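Amorpha-4,11-diene synthase (PDB 4GAX) probably cyclises farnesyl diphosphate as a sesquiterpene synthase of Artemisia annua, the deposited form being an engineered mutant of an alpha-bisabolol synthase. Local coordinates at residues A78-L83 against Q105-T110; R509-T514 against L521-I526. One frame throughout, in Å; residues are numbered along the deposited sequence.

Contact 1 of 2, residues A78-L83 against Q105-T110; sequences ANLLKL and QHIYET
Ile-107 reaches across to two consecutive leucines, Leu-80 and Leu-81, and this trio of buried aliphatic side chains makes the whole of the contact. The delta methyl of Ile-107 meets Leu-80 methyl to methyl, CD1 lying 4.2 Å from CD2 of Leu-80. One carbon nearer the backbone, CG1 of Ile-107 lies 4.3 Å from CD2 of Leu-81. The isoleucine chain is folded rather than extended (chi1 -65°, chi2 -57°), and with the chain folded in this way the CG1-CD1 branch touches both leucines.

The two leucines present their CD2 methyls in different ways. In Leu-80, CG stands opposite the backbone N (chi1 170°) and CD2 continues outward, anti to CA, so that an extended arm spans the distance. Leu-81 instead sends CD1 along the extended direction, while CD2 is the bent branch and supplies the touch. Leucine suits both positions because its forked, wholly apolar end can offer a methyl across the contact while the side chain also packs on neighbouring helices. The backbones stay well apart, with the nearest alpha carbons, those of Leu-81 and Ile-107, separated by 8.8 Å. With only apolar carbons meeting and 113 Å² buried in all, the contact is light and van der Waals in kind.

Beside it, Thr-110 folds back on its own helix, its OG1 donating to the carbonyl O of His-106 at 2.6 Å. The same hydroxyl oxygen sits above one face of the His-106 ring, toward its rim.

Helices 77-89 and 97-111 share their surroundings with two more helices. Leu-80 and His-106 both rest on Leu-71 of helix 52-71, whereas Leu-81 and Ile-107 both touch Trp-123 of helix 120-129; from that helix Leu-122 and Leu-126 also reach Leu-81.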
loop_
_atom_site.group_PDB
_atom_site.type_symbol
_atom_site.label_atom_id
_atom_site.label_comp_id
_atom_site.label_asym_id
_atom_site.label_seq_id
_atom_site.Cartn_x
_atom_site.Cartn_y
_atom_site.Cartn_z
ATOM N N ALA A 78 21.842 3.244 -19.095
ATOM C CA ALA A 78 21.889 3.732 -17.725
ATOM C C ALA A 78 21.018 4.985 -17.603
ATOM O O ALA A 78 20.294 5.171 -16.618
ATOM C CB ALA A 78 23.340 4.027 -17.309
ATOM N N ASN A 79 21.088 5.851 -18.608
ATOM C CA ASN A 79 20.257 7.052 -18.603
ATOM C C ASN A 79 18.781 6.701 -18.731
ATOM O O ASN A 79 17.919 7.419 -18.225
ATOM C CB ASN A 79 20.673 8.021 -19.719
ATOM C CG ASN A 79 22.022 8.687 -19.450
ATOM O OD1 ASN A 79 22.705 8.370 -18.475
ATOM N ND2 ASN A 79 22.407 9.611 -20.321
ATOM N N LEU A 80 18.488 5.605 -19.426
ATOM C CA LEU A 80 17.104 5.158 -19.555
ATOM C C LEU A 80 16.548 4.739 -18.196
ATOM O O LEU A 80 15.399 5.076 -17.832
ATOM C CB LEU A 80 17.005 4.007 -20.566
ATOM C CG LEU A 80 15.669 3.244 -20.682
ATOM C CD1 LEU A 80 14.505 4.127 -21.091
ATOM C CD2 LEU A 80 15.805 2.125 -21.685
ATOM N N LEU A 81 17.361 4.016 -17.431
ATOM C CA LEU A 81 16.928 3.588 -16.101
ATOM C C LEU A 81 16.657 4.798 -15.236
ATOM O O LEU A 81 15.698 4.809 -14.474
ATOM C CB LEU A 81 17.979 2.699 -15.429
ATOM C CG LEU A 81 18.154 1.310 -16.050
ATOM C CD1 LEU A 81 19.234 0.559 -15.283
ATOM C CD2 LEU A 81 16.834 0.547 -15.992
ATOM N N LYS A 82 17.517 5.810 -15.339
ATOM C CA LYS A 82 17.332 7.034 -14.565
ATOM C C LYS A 82 16.034 7.745 -14.944
ATOM O O LYS A 82 15.324 8.278 -14.075
ATOM C CB LYS A 82 18.529 7.971 -14.741
ATOM C CG LYS A 82 18.530 9.162 -13.793
ATOM C CD LYS A 82 18.290 8.711 -12.346
ATOM C CE LYS A 82 18.689 9.782 -11.328
ATOM N NZ LYS A 82 17.753 10.945 -11.289
ATOM N N LEU A 83 15.729 7.767 -16.239
ATOM C CA LEU A 83 14.504 8.408 -16.714
ATOM C C LEU A 83 13.288 7.645 -16.208
ATOM O O LEU A 83 12.297 8.255 -15.782
ATOM C CB LEU A 83 14.486 8.409 -18.241
ATOM C CG LEU A 83 13.321 9.097 -18.957
ATOM C CD1 LEU A 83 13.116 10.502 -18.420
ATOM C CD2 LEU A 83 13.639 9.163 -20.456
ATOM N N GLN A 105 11.655 -4.772 -19.686
ATOM C CA GLN A 105 11.718 -6.110 -20.270
ATOM C C GLN A 105 12.958 -6.226 -21.137
ATOM O O GLN A 105 13.693 -7.227 -21.091
ATOM C CB GLN A 105 10.486 -6.374 -21.136
ATOM C CG GLN A 105 10.443 -7.764 -21.745
ATOM C CD GLN A 105 9.365 -7.885 -22.810
ATOM O OE1 GLN A 105 9.143 -6.949 -23.582
ATOM N NE2 GLN A 105 8.678 -9.040 -22.852
ATOM N N HIS A 106 13.183 -5.193 -21.942
ATOM C CA HIS A 106 14.308 -5.191 -22.868
ATOM C C HIS A 106 15.634 -5.118 -22.111
ATOM O O HIS A 106 16.626 -5.750 -22.502
ATOM C CB HIS A 106 14.186 -4.019 -23.832
ATOM C CG HIS A 106 15.254 -3.995 -24.876
ATOM N ND1 HIS A 106 16.346 -3.152 -24.800
ATOM C CD2 HIS A 106 15.407 -4.714 -26.005
ATOM C CE1 HIS A 106 17.120 -3.353 -25.850
ATOM N NE2 HIS A 106 16.578 -4.293 -26.600
ATOM N N ILE A 107 15.651 -4.343 -21.032
ATOM C CA ILE A 107 16.836 -4.267 -20.168
ATOM C C ILE A 107 17.121 -5.634 -19.551
ATOM O O ILE A 107 18.272 -6.102 -19.532
ATOM C CB ILE A 107 16.653 -3.235 -19.031
ATOM C CG1 ILE A 107 16.538 -1.821 -19.604
ATOM C CG2 ILE A 107 17.853 -3.269 -18.067
ATOM C CD1 ILE A 107 17.726 -1.429 -20.459
ATOM N N TYR A 108 16.069 -6.279 -19.054
ATOM C CA TYR A 108 16.221 -7.596 -18.456
ATOM C C TYR A 108 16.709 -8.610 -19.491
ATOM O O TYR A 108 17.624 -9.397 -19.216
ATOM C CB TYR A 108 14.930 -8.064 -17.756
ATOM C CG TYR A 108 15.153 -9.329 -16.949
ATOM C CD1 TYR A 108 15.991 -9.324 -15.843
ATOM C CD2 TYR A 108 14.563 -10.533 -17.319
ATOM C CE1 TYR A 108 16.224 -10.481 -15.111
ATOM C CE2 TYR A 108 14.781 -11.695 -16.586
ATOM C CZ TYR A 108 15.614 -11.661 -15.485
ATOM O OH TYR A 108 15.840 -12.806 -14.752
ATOM N N GLU A 109 16.123 -8.589 -20.684
ATOM C CA GLU A 109 16.556 -9.518 -21.725
ATOM C C GLU A 109 17.988 -9.269 -22.212
ATOM O O GLU A 109 18.697 -10.208 -22.579
ATOM C CB GLU A 109 15.602 -9.472 -22.922
ATOM C CG GLU A 109 14.188 -9.951 -22.613
ATOM C CD GLU A 109 13.194 -9.602 -23.727
ATOM O OE1 GLU A 109 13.603 -8.928 -24.703
ATOM O OE2 GLU A 109 12.007 -9.998 -23.629
ATOM N N THR A 110 18.412 -8.012 -22.232
ATOM C CA THR A 110 19.705 -7.673 -22.817
ATOM C C THR A 110 20.858 -8.017 -21.887
ATOM O O THR A 110 21.860 -8.583 -22.318
ATOM C CB THR A 110 19.788 -6.175 -23.183
ATOM O OG1 THR A 110 18.689 -5.832 -24.040
ATOM C CG2 THR A 110 21.112 -5.862 -23.881
#

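Contact 2 of 2, residues R509-T514 against L521-I526; sequences REYLIT and LLVAVI
Tyr-511 brings CD1 and CE1, one side of its ring, to Leu-522 and Ile-526, residues one helical turn apart and therefore on the same side of their helix. From CB, the chain leaves with CG anti to the backbone N (chi1 174°), which swings the ring toward the opposing helix. CD1 comes first, 3.7 Å from CG of Leu-522 and 3.9 Å from CB of Ile-526. Next along the same side, CE1 lies 3.8 Å from CG2 of Ile-526; the isoleucine runs across the tyrosine at about a right angle. At the tip, OH passes CG2 of Val-523 and forms hydrogen bonds with Lys-129 O and Arg-519 NH1, so this buried hydroxyl is satisfied while the ring stays in apolar company. Trp-215 meets the ring as well.

Leu-522 divides its work: CG and CD1 pack on the tyrosine ring, whereas CD2 slips in near the helix end, 3.5 Å from Tyr-511 O and 3.6 Å from Thr-514 O. Shortening Leu-522 to an alanine would remove CG and both methyls, and would probably open a gap beside CD1 and CE1 of the Tyr-511 ring and by the helix end. Thr-514, where the chain leaves helical geometry, suits its place because its OG1 can turn back to Glu-510 O as the helix finishes.

Helices 489-513 and 519-535 run antiparallel here, their local axes 11.1 Å apart at an angle of 174°. This is a helical hairpin with a short connection, of the kind from which the all-alpha class I terpene synthase fold is built.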
loop_
_atom_site.group_PDB
_atom_site.type_symbol
_atom_site.label_atom_id
_atom_site.label_comp_id
_atom_site.label_asym_id
_atom_site.label_seq_id
_atom_site.Cartn_x
_atom_site.Cartn_y
_atom_site.Cartn_z
ATOM N N ARG A 509 10.559 -11.456 -0.530
ATOM C CA ARG A 509 10.808 -12.737 -1.213
ATOM C C ARG A 509 9.531 -13.247 -1.878
ATOM O O ARG A 509 9.549 -13.643 -3.045
ATOM C CB ARG A 509 11.364 -13.770 -0.237
ATOM C CG ARG A 509 11.695 -15.155 -0.852
ATOM C CD ARG A 509 11.803 -16.210 0.263
ATOM N NE ARG A 509 10.622 -16.134 1.129
ATOM C CZ ARG A 509 10.643 -16.084 2.460
ATOM N NH1 ARG A 509 11.790 -16.132 3.129
ATOM N NH2 ARG A 509 9.499 -15.993 3.125
ATOM N N GLU A 510 8.412 -13.218 -1.154
ATOM C CA GLU A 510 7.157 -13.714 -1.731
ATOM C C GLU A 510 6.750 -12.853 -2.933
ATOM O O GLU A 510 6.223 -13.358 -3.918
ATOM C CB GLU A 510 6.033 -13.740 -0.682
ATOM C CG GLU A 510 6.325 -14.643 0.508
ATOM C CD GLU A 510 6.577 -16.088 0.106
ATOM O OE1 GLU A 510 5.862 -16.610 -0.793
ATOM O OE2 GLU A 510 7.494 -16.705 0.697
ATOM N N TYR A 511 6.995 -11.552 -2.859
ATOM C CA TYR A 511 6.668 -10.662 -3.974
ATOM C C TYR A 511 7.453 -11.010 -5.237
ATOM O O TYR A 511 6.913 -10.960 -6.346
ATOM C CB TYR A 511 6.955 -9.214 -3.567
ATOM C CG TYR A 511 6.799 -8.188 -4.662
ATOM C CD1 TYR A 511 5.548 -7.668 -4.996
ATOM C CD2 TYR A 511 7.911 -7.706 -5.343
ATOM C CE1 TYR A 511 5.414 -6.693 -6.008
ATOM C CE2 TYR A 511 7.787 -6.751 -6.355
ATOM C CZ TYR A 511 6.543 -6.242 -6.680
ATOM O OH TYR A 511 6.445 -5.267 -7.664
ATOM N N LEU A 512 8.724 -11.367 -5.061
ATOM C CA LEU A 512 9.605 -11.654 -6.192
ATOM C C LEU A 512 9.369 -13.037 -6.760
ATOM O O LEU A 512 9.736 -13.326 -7.901
ATOM C CB LEU A 512 11.071 -11.516 -5.759
ATOM C CG LEU A 512 11.462 -10.074 -5.371
ATOM C CD1 LEU A 512 12.773 -10.055 -4.587
ATOM C CD2 LEU A 512 11.596 -9.209 -6.617
ATOM N N ILE A 513 8.742 -13.889 -5.958
ATOM C CA ILE A 513 8.546 -15.297 -6.309
ATOM C C ILE A 513 7.119 -15.590 -6.795
ATOM O O ILE A 513 6.839 -16.639 -7.376
ATOM C CB ILE A 513 8.894 -16.163 -5.064
ATOM C CG1 ILE A 513 9.931 -17.206 -5.418
ATOM C CG2 ILE A 513 7.654 -16.722 -4.365
ATOM C CD1 ILE A 513 11.217 -16.579 -5.798
ATOM N N THR A 514 6.203 -14.657 -6.570
ATOM C CA THR A 514 4.810 -14.918 -6.933
ATOM C C THR A 514 4.468 -14.497 -8.369
ATOM O O THR A 514 4.484 -13.303 -8.698
ATOM C CB THR A 514 3.840 -14.267 -5.926
ATOM O OG1 THR A 514 4.200 -14.675 -4.599
ATOM C CG2 THR A 514 2.412 -14.720 -6.214
ATOM N N LEU A 521 -2.409 -6.907 -9.849
ATOM C CA LEU A 521 -3.015 -7.310 -8.575
ATOM C C LEU A 521 -1.938 -7.535 -7.519
ATOM O O LEU A 521 -2.150 -7.277 -6.316
ATOM C CB LEU A 521 -3.839 -8.590 -8.763
ATOM C CG LEU A 521 -5.170 -8.404 -9.495
ATOM C CD1 LEU A 521 -5.786 -9.763 -9.799
ATOM C CD2 LEU A 521 -6.118 -7.560 -8.638
ATOM N N LEU A 522 -0.773 -8.011 -7.962
ATOM C CA LEU A 522 0.337 -8.236 -7.037
ATOM C C LEU A 522 0.794 -6.879 -6.519
ATOM O O LEU A 522 1.088 -6.727 -5.316
ATOM C CB LEU A 522 1.483 -8.977 -7.735
ATOM C CG LEU A 522 2.714 -9.218 -6.860
ATOM C CD1 LEU A 522 2.323 -10.016 -5.633
ATOM C CD2 LEU A 522 3.817 -9.940 -7.639
ATOM N N VAL A 523 0.828 -5.893 -7.422
ATOM C CA VAL A 523 1.227 -4.530 -7.075
ATOM C C VAL A 523 0.237 -3.987 -6.044
ATOM O O VAL A 523 0.640 -3.353 -5.067
ATOM C CB VAL A 523 1.296 -3.611 -8.329
ATOM C CG1 VAL A 523 1.366 -2.118 -7.942
ATOM C CG2 VAL A 523 2.491 -4.008 -9.219
ATOM N N ALA A 524 -1.053 -4.264 -6.248
ATOM C CA ALA A 524 -2.086 -3.842 -5.296
ATOM C C ALA A 524 -1.839 -4.465 -3.933
ATOM O O ALA A 524 -1.944 -3.791 -2.918
ATOM C CB ALA A 524 -3.489 -4.235 -5.798
ATOM N N VAL A 525 -1.538 -5.764 -3.916
ATOM C CA VAL A 525 -1.262 -6.449 -2.665
ATOM C C VAL A 525 -0.068 -5.806 -1.957
ATOM O O VAL A 525 -0.136 -5.540 -0.764
ATOM C CB VAL A 525 -0.993 -7.963 -2.858
ATOM C CG1 VAL A 525 -0.465 -8.581 -1.546
ATOM C CG2 VAL A 525 -2.280 -8.693 -3.320
ATOM N N ILE A 526 1.019 -5.552 -2.684
ATOM C CA ILE A 526 2.227 -5.049 -2.035
ATOM C C ILE A 526 1.987 -3.638 -1.490
ATOM O O ILE A 526 2.525 -3.276 -0.442
ATOM C CB ILE A 526 3.501 -5.110 -2.945
ATOM C CG1 ILE A 526 4.772 -4.967 -2.102
ATOM C CG2 ILE A 526 3.518 -4.006 -4.019
ATOM C CD1 ILE A 526 5.015 -6.138 -1.175
#

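In the fold
From the N terminus, helix 77-89 runs on through its last turns, a short connection 90-96 follows, and helix 97-111 brings the chain back to close contact 1. Contact 2, far along the chain, closes a tighter hairpin between helices 489-513 and 519-535, with six residues between its segments against 21 in contact 1. The two loops lie in series, neither nested nor crossed. Their centres are 21 Å apart and their nearest atoms about 9 Å, so they do not touch. Helix 120-129 links them: Trp-123 packs against contact 1, and the carbonyl of Lys-129 at its end receives the hydroxyl of Tyr-511 from contact 2. The N-terminal terpene synthase region is thereby joined to the C-terminal helices.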